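PDB 4LRZ: PTS-dependent dihydroxyacetone kinase operon regulatory protein from Escherichia coli, which activates transcription of the dhaKLM dihydroxyacetone kinase operon from a sigma-70 promoter and represses its own expression, this chain being the sensor portion with GAF and PAS domains. Local coordinates for residues L258-V271 with V285-F299. Sequence-based numbering, arbitrary orientation.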
loop_
_atom_site.group_PDB
_atom_site.type_symbol
_atom_site.label_atom_id
_atom_site.label_comp_id
_atom_site.label_asym_id
_atom_site.label_seq_id
_atom_site.Cartn_x
_atom_site.Cartn_y
_atom_site.Cartn_z
ATOM N N LEU F 258 19.428 -2.136 -36.593
ATOM C CA LEU F 258 18.842 -1.908 -35.286
ATOM C C LEU F 258 18.538 -0.440 -34.998
ATOM O O LEU F 258 17.487 -0.127 -34.464
ATOM C CB LEU F 258 19.762 -2.465 -34.205
ATOM C CG LEU F 258 19.412 -3.881 -33.770
ATOM C CD1 LEU F 258 20.642 -4.585 -33.254
ATOM C CD2 LEU F 258 18.334 -3.820 -32.707
ATOM N N GLN F 259 19.453 0.455 -35.357
ATOM C CA GLN F 259 19.298 1.872 -35.054
ATOM C C GLN F 259 18.006 2.387 -35.655
ATOM O O GLN F 259 17.248 3.104 -34.996
ATOM C CB GLN F 259 20.474 2.677 -35.603
ATOM C CG GLN F 259 20.964 3.755 -34.661
ATOM C CD GLN F 259 21.746 3.171 -33.510
ATOM O OE1 GLN F 259 21.297 3.195 -32.354
ATOM N NE2 GLN F 259 22.917 2.612 -33.818
ATOM N N GLN F 260 17.768 2.001 -36.906
ATOM C CA GLN F 260 16.582 2.415 -37.642
ATOM C C GLN F 260 15.361 1.894 -36.904
ATOM O O GLN F 260 14.572 2.678 -36.364
ATOM C CB GLN F 260 16.629 1.894 -39.090
ATOM C CG GLN F 260 15.461 2.336 -39.988
ATOM C CD GLN F 260 15.704 2.038 -41.465
ATOM O OE1 GLN F 260 16.847 2.049 -41.944
ATOM N NE2 GLN F 260 14.623 1.786 -42.201
ATOM N N ALA F 261 15.240 0.567 -36.853
ATOM C CA ALA F 261 14.134 -0.102 -36.168
ATOM C C ALA F 261 13.860 0.466 -34.765
ATOM O O ALA F 261 12.697 0.721 -34.433
ATOM C CB ALA F 261 14.364 -1.614 -36.122
ATOM N N ILE F 262 14.917 0.685 -33.972
ATOM C CA ILE F 262 14.802 1.244 -32.611
ATOM C C ILE F 262 14.181 2.649 -32.546
ATOM O O ILE F 262 13.434 2.952 -31.611
ATOM C CB ILE F 262 16.161 1.231 -31.866
ATOM C CG1 ILE F 262 16.441 -0.174 -31.315
ATOM C CG2 ILE F 262 16.189 2.283 -30.746
ATOM C CD1 ILE F 262 17.902 -0.535 -31.246
ATOM N N LYS F 263 14.508 3.497 -33.523
ATOM C CA LYS F 263 13.911 4.837 -33.662
ATOM C C LYS F 263 12.447 4.755 -34.134
ATOM O O LYS F 263 11.601 5.562 -33.745
ATOM C CB LYS F 263 14.754 5.661 -34.645
ATOM C CG LYS F 263 14.173 7.013 -35.048
ATOM C CD LYS F 263 15.272 8.005 -35.428
ATOM C CE LYS F 263 16.089 8.422 -34.202
ATOM N NZ LYS F 263 17.050 9.510 -34.521
ATOM N N GLN F 264 12.181 3.738 -34.950
ATOM C CA GLN F 264 10.919 3.525 -35.661
ATOM C C GLN F 264 9.931 2.644 -34.864
ATOM O O GLN F 264 8.809 2.382 -35.335
ATOM C CB GLN F 264 11.260 2.832 -36.985
ATOM C CG GLN F 264 10.538 3.302 -38.226
ATOM C CD GLN F 264 10.920 2.444 -39.433
ATOM O OE1 GLN F 264 11.727 2.856 -40.269
ATOM N NE2 GLN F 264 10.369 1.229 -39.502
ATOM N N ALA F 265 10.365 2.193 -33.672
ATOM C CA ALA F 265 9.623 1.266 -32.784
ATOM C C ALA F 265 9.036 0.080 -33.544
ATOM O O ALA F 265 7.925 -0.373 -33.263
ATOM C CB ALA F 265 8.543 2.002 -31.987
ATOM N N HIS F 266 9.819 -0.420 -34.495
ATOM C CA HIS F 266 9.380 -1.418 -35.455
ATOM C C HIS F 266 10.105 -2.747 -35.146
ATOM O O HIS F 266 11.319 -2.767 -35.018
ATOM C CB HIS F 266 9.630 -0.858 -36.884
ATOM C CG HIS F 266 9.663 -1.885 -37.985
ATOM N ND1 HIS F 266 10.815 -2.182 -38.692
ATOM C CD2 HIS F 266 8.681 -2.641 -38.540
ATOM C CE1 HIS F 266 10.548 -3.096 -39.611
ATOM N NE2 HIS F 266 9.262 -3.396 -39.537
ATOM N N PRO F 267 9.349 -3.847 -34.980
ATOM C CA PRO F 267 9.902 -5.168 -34.662
ATOM C C PRO F 267 10.829 -5.774 -35.734
ATOM O O PRO F 267 10.725 -5.427 -36.909
ATOM C CB PRO F 267 8.651 -6.038 -34.494
ATOM C CG PRO F 267 7.560 -5.296 -35.186
ATOM C CD PRO F 267 7.876 -3.858 -34.965
ATOM N N LEU F 268 11.719 -6.674 -35.324
ATOM C CA LEU F 268 12.606 -7.395 -36.237
ATOM C C LEU F 268 12.649 -8.844 -35.809
ATOM O O LEU F 268 12.882 -9.122 -34.634
ATOM C CB LEU F 268 14.025 -6.832 -36.174
ATOM C CG LEU F 268 14.321 -5.492 -36.838
ATOM C CD1 LEU F 268 15.679 -4.990 -36.402
ATOM C CD2 LEU F 268 14.259 -5.612 -38.366
ATOM N N LYS F 269 12.434 -9.766 -36.746
ATOM C CA LYS F 269 12.409 -11.195 -36.417
ATOM C C LYS F 269 13.456 -11.993 -37.189
ATOM O O LYS F 269 13.524 -11.916 -38.418
ATOM C CB LYS F 269 11.005 -11.772 -36.625
ATOM C CG LYS F 269 9.894 -10.820 -36.177
ATOM C CD LYS F 269 8.574 -11.505 -35.839
ATOM C CE LYS F 269 7.591 -10.478 -35.274
ATOM N NZ LYS F 269 6.304 -11.081 -34.833
ATOM N N HIS F 270 14.285 -12.739 -36.456
ATOM C CA HIS F 270 15.323 -13.618 -37.031
ATOM C C HIS F 270 16.181 -12.960 -38.126
ATOM O O HIS F 270 16.622 -13.627 -39.056
ATOM C CB HIS F 270 14.702 -14.929 -37.555
ATOM C CG HIS F 270 14.466 -15.970 -36.496
ATOM N ND1 HIS F 270 13.597 -15.782 -35.439
ATOM C CD2 HIS F 270 14.960 -17.225 -36.356
ATOM C CE1 HIS F 270 13.584 -16.866 -34.682
ATOM N NE2 HIS F 270 14.399 -17.758 -35.217
ATOM N N VAL F 271 16.414 -11.656 -37.999
ATOM C CA VAL F 271 17.218 -10.875 -38.951
ATOM C C VAL F 271 18.733 -10.988 -38.652
ATOM O O VAL F 271 19.118 -11.196 -37.497
ATOM C CB VAL F 271 16.781 -9.376 -38.914
ATOM C CG1 VAL F 271 17.549 -8.539 -39.934
ATOM C CG2 VAL F 271 15.278 -9.240 -39.145
ATOM N N VAL F 285 22.240 -13.453 -35.307
ATOM C CA VAL F 285 20.859 -13.392 -35.759
ATOM C C VAL F 285 19.995 -12.938 -34.574
ATOM O O VAL F 285 20.074 -13.495 -33.478
ATOM C CB VAL F 285 20.386 -14.732 -36.393
ATOM C CG1 VAL F 285 20.945 -15.932 -35.629
ATOM C CG2 VAL F 285 18.859 -14.802 -36.494
ATOM N N ILE F 286 19.197 -11.905 -34.798
ATOM C CA ILE F 286 18.537 -11.231 -33.706
ATOM C C ILE F 286 17.036 -11.180 -33.890
ATOM O O ILE F 286 16.538 -11.425 -34.979
ATOM C CB ILE F 286 19.061 -9.797 -33.555
ATOM C CG1 ILE F 286 18.545 -8.925 -34.697
ATOM C CG2 ILE F 286 20.576 -9.789 -33.492
ATOM C CD1 ILE F 286 18.409 -7.481 -34.363
ATOM N N THR F 287 16.333 -10.860 -32.803
ATOM C CA THR F 287 14.929 -10.427 -32.820
ATOM C C THR F 287 14.839 -9.181 -31.965
ATOM O O THR F 287 15.498 -9.083 -30.935
ATOM C CB THR F 287 13.964 -11.521 -32.284
ATOM O OG1 THR F 287 13.714 -12.489 -33.313
ATOM C CG2 THR F 287 12.622 -10.935 -31.853
ATOM N N LEU F 288 14.055 -8.210 -32.404
ATOM C CA LEU F 288 13.829 -7.018 -31.604
ATOM C C LEU F 288 12.375 -6.905 -31.274
ATOM O O LEU F 288 11.549 -6.809 -32.157
ATOM C CB LEU F 288 14.286 -5.734 -32.301
ATOM C CG LEU F 288 14.047 -4.518 -31.390
ATOM C CD1 LEU F 288 15.243 -4.285 -30.486
ATOM C CD2 LEU F 288 13.747 -3.263 -32.186
ATOM N N LYS F 289 12.082 -6.889 -29.984
ATOM C CA LYS F 289 10.715 -6.845 -29.484
ATOM C C LYS F 289 10.469 -5.513 -28.801
ATOM O O LYS F 289 10.974 -5.276 -27.720
ATOM C CB LYS F 289 10.477 -8.004 -28.512
ATOM C CG LYS F 289 9.149 -7.989 -27.794
ATOM C CD LYS F 289 7.989 -8.424 -28.683
ATOM C CE LYS F 289 6.874 -9.006 -27.855
ATOM N NZ LYS F 289 5.584 -8.936 -28.581
ATOM N N PRO F 290 9.728 -4.614 -29.455
ATOM C CA PRO F 290 9.279 -3.374 -28.783
ATOM C C PRO F 290 8.297 -3.682 -27.680
ATOM O O PRO F 290 7.518 -4.630 -27.809
ATOM C CB PRO F 290 8.540 -2.608 -29.900
ATOM C CG PRO F 290 9.030 -3.229 -31.204
ATOM C CD PRO F 290 9.313 -4.672 -30.874
ATOM N N ILE F 291 8.327 -2.900 -26.606
ATOM C CA ILE F 291 7.287 -2.970 -25.573
ATOM C C ILE F 291 6.729 -1.575 -25.411
ATOM O O ILE F 291 7.453 -0.651 -25.015
ATOM C CB ILE F 291 7.832 -3.426 -24.193
ATOM C CG1 ILE F 291 8.470 -4.810 -24.258
ATOM C CG2 ILE F 291 6.715 -3.407 -23.121
ATOM C CD1 ILE F 291 9.394 -5.099 -23.033
ATOM N N ILE F 292 5.445 -1.419 -25.687
ATOM C CA ILE F 292 4.855 -0.093 -25.825
ATOM C C ILE F 292 3.998 0.171 -24.608
ATOM O O ILE F 292 3.065 -0.582 -24.334
ATOM C CB ILE F 292 4.044 0.015 -27.152
ATOM C CG1 ILE F 292 4.968 -0.298 -28.344
ATOM C CG2 ILE F 292 3.361 1.423 -27.282
ATOM C CD1 ILE F 292 4.270 -0.950 -29.546
ATOM N N GLU F 293 4.340 1.205 -23.849
ATOM C CA GLU F 293 3.676 1.460 -22.566
ATOM C C GLU F 293 3.320 2.935 -22.482
ATOM O O GLU F 293 3.873 3.745 -23.230
ATOM C CB GLU F 293 4.593 1.069 -21.383
ATOM C CG GLU F 293 4.748 -0.448 -21.131
ATOM C CD GLU F 293 5.805 -0.787 -20.032
ATOM O OE1 GLU F 293 7.015 -0.769 -20.366
ATOM O OE2 GLU F 293 5.421 -1.078 -18.862
ATOM N N THR F 294 2.428 3.308 -21.576
ATOM C CA THR F 294 2.089 4.729 -21.440
ATOM C C THR F 294 3.362 5.598 -21.337
ATOM O O THR F 294 3.456 6.636 -22.003
ATOM C CB THR F 294 1.081 5.001 -20.274
ATOM O OG1 THR F 294 1.715 4.772 -19.010
ATOM C CG2 THR F 294 -0.131 4.051 -20.383
ATOM N N GLN F 295 4.362 5.146 -20.572
ATOM C CA GLN F 295 5.567 5.985 -20.341
ATOM C C GLN F 295 6.652 6.040 -21.433
ATOM O O GLN F 295 7.655 6.755 -21.271
ATOM C CB GLN F 295 6.212 5.733 -18.962
ATOM C CG GLN F 295 6.390 4.292 -18.615
ATOM C CD GLN F 295 5.188 3.757 -17.863
ATOM O OE1 GLN F 295 4.463 2.881 -18.354
ATOM N NE2 GLN F 295 4.953 4.299 -16.671
ATOM N N GLY F 296 6.456 5.317 -22.530
ATOM C CA GLY F 296 7.459 5.235 -23.585
ATOM C C GLY F 296 7.632 3.806 -24.099
ATOM O O GLY F 296 6.928 2.867 -23.684
ATOM N N THR F 297 8.572 3.632 -25.012
ATOM C CA THR F 297 8.810 2.314 -25.562
ATOM C C THR F 297 10.060 1.743 -24.930
ATOM O O THR F 297 11.042 2.444 -24.776
ATOM C CB THR F 297 8.932 2.353 -27.113
ATOM O OG1 THR F 297 7.846 3.124 -27.638
ATOM C CG2 THR F 297 8.900 0.940 -27.715
ATOM N N SER F 298 9.976 0.481 -24.527
ATOM C CA SER F 298 11.085 -0.308 -24.039
ATOM C C SER F 298 11.355 -1.376 -25.096
ATOM O O SER F 298 10.490 -1.635 -25.967
ATOM C CB SER F 298 10.702 -0.992 -22.724
ATOM O OG SER F 298 10.672 -0.069 -21.662
ATOM N N PHE F 299 12.527 -2.020 -24.997
ATOM C CA PHE F 299 12.945 -3.005 -25.978
ATOM C C PHE F 299 13.486 -4.278 -25.383
ATOM O O PHE F 299 14.077 -4.272 -24.317
ATOM C CB PHE F 299 13.967 -2.400 -26.933
ATOM C CG PHE F 299 13.407 -1.289 -27.778
ATOM C CD1 PHE F 299 12.708 -1.576 -28.957
ATOM C CD2 PHE F 299 13.543 0.050 -27.378
ATOM C CE1 PHE F 299 12.179 -0.550 -29.743
ATOM C CE2 PHE F 299 13.005 1.099 -28.165
ATOM C CZ PHE F 299 12.320 0.793 -29.347
#
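Leu268 and Leu288 face each other as an antiparallel hydrogen-bonded pair. Leu268 N donates to Leu288 O (3.2 Å), and Leu288 N returns a shorter bond to Leu268 O (2.7 Å); both donors lie in the carbonyl plane, on a lone pair. A second such pair joins Ile286 N to Val271 O at 2.8 Å in a nearly straight bond, whereas the reverse bond, from Val271 N to Ile286 O, is bent to 128° and weak. Between the two pairs the register slips by one residue, which defines a beta bulge at Lys269 and His270. There the backbone N of His270 turns to a side chain, meeting Thr287 OG1 at 3.2 Å with an N-H...O angle of 172°. That hydroxyl also hydrogen-bonds His304 NE2 on strand 296-304, and the His304 ring stacks on that of His270.

The bridged residues Leu268, Val271, Ile286 and Leu288 turn their side chains to one face of the sheet, over which helix 258-264 runs, the axes of helix and strand 285-293 being 9.8 Å apart at closest approach. Leu258 meets Ile286 tip to tip, its CG 3.8 Å from Ile286 CD1. Leu288 carries its CG anti to the backbone N (chi1 -179°), and its two methyls meet different parts of the helix: CD1 packs on Leu258 CD2, CD2 on Ala261 and Ile262. Phe299 brings CZ to 3.3 Å from Ile262 O and its ring edge to Ala265 CA. Beyond the helix, Pro267 crosses Pro290 at about a right angle.

Leu301, Leu303 and Phe275 extend the apolar layer around Leu258 and Ile286. The bulge is how the chain enters edge strand 271-276, and a helix packed over one face of this five-stranded antiparallel sheet fits the PAS fold to which both segments belong.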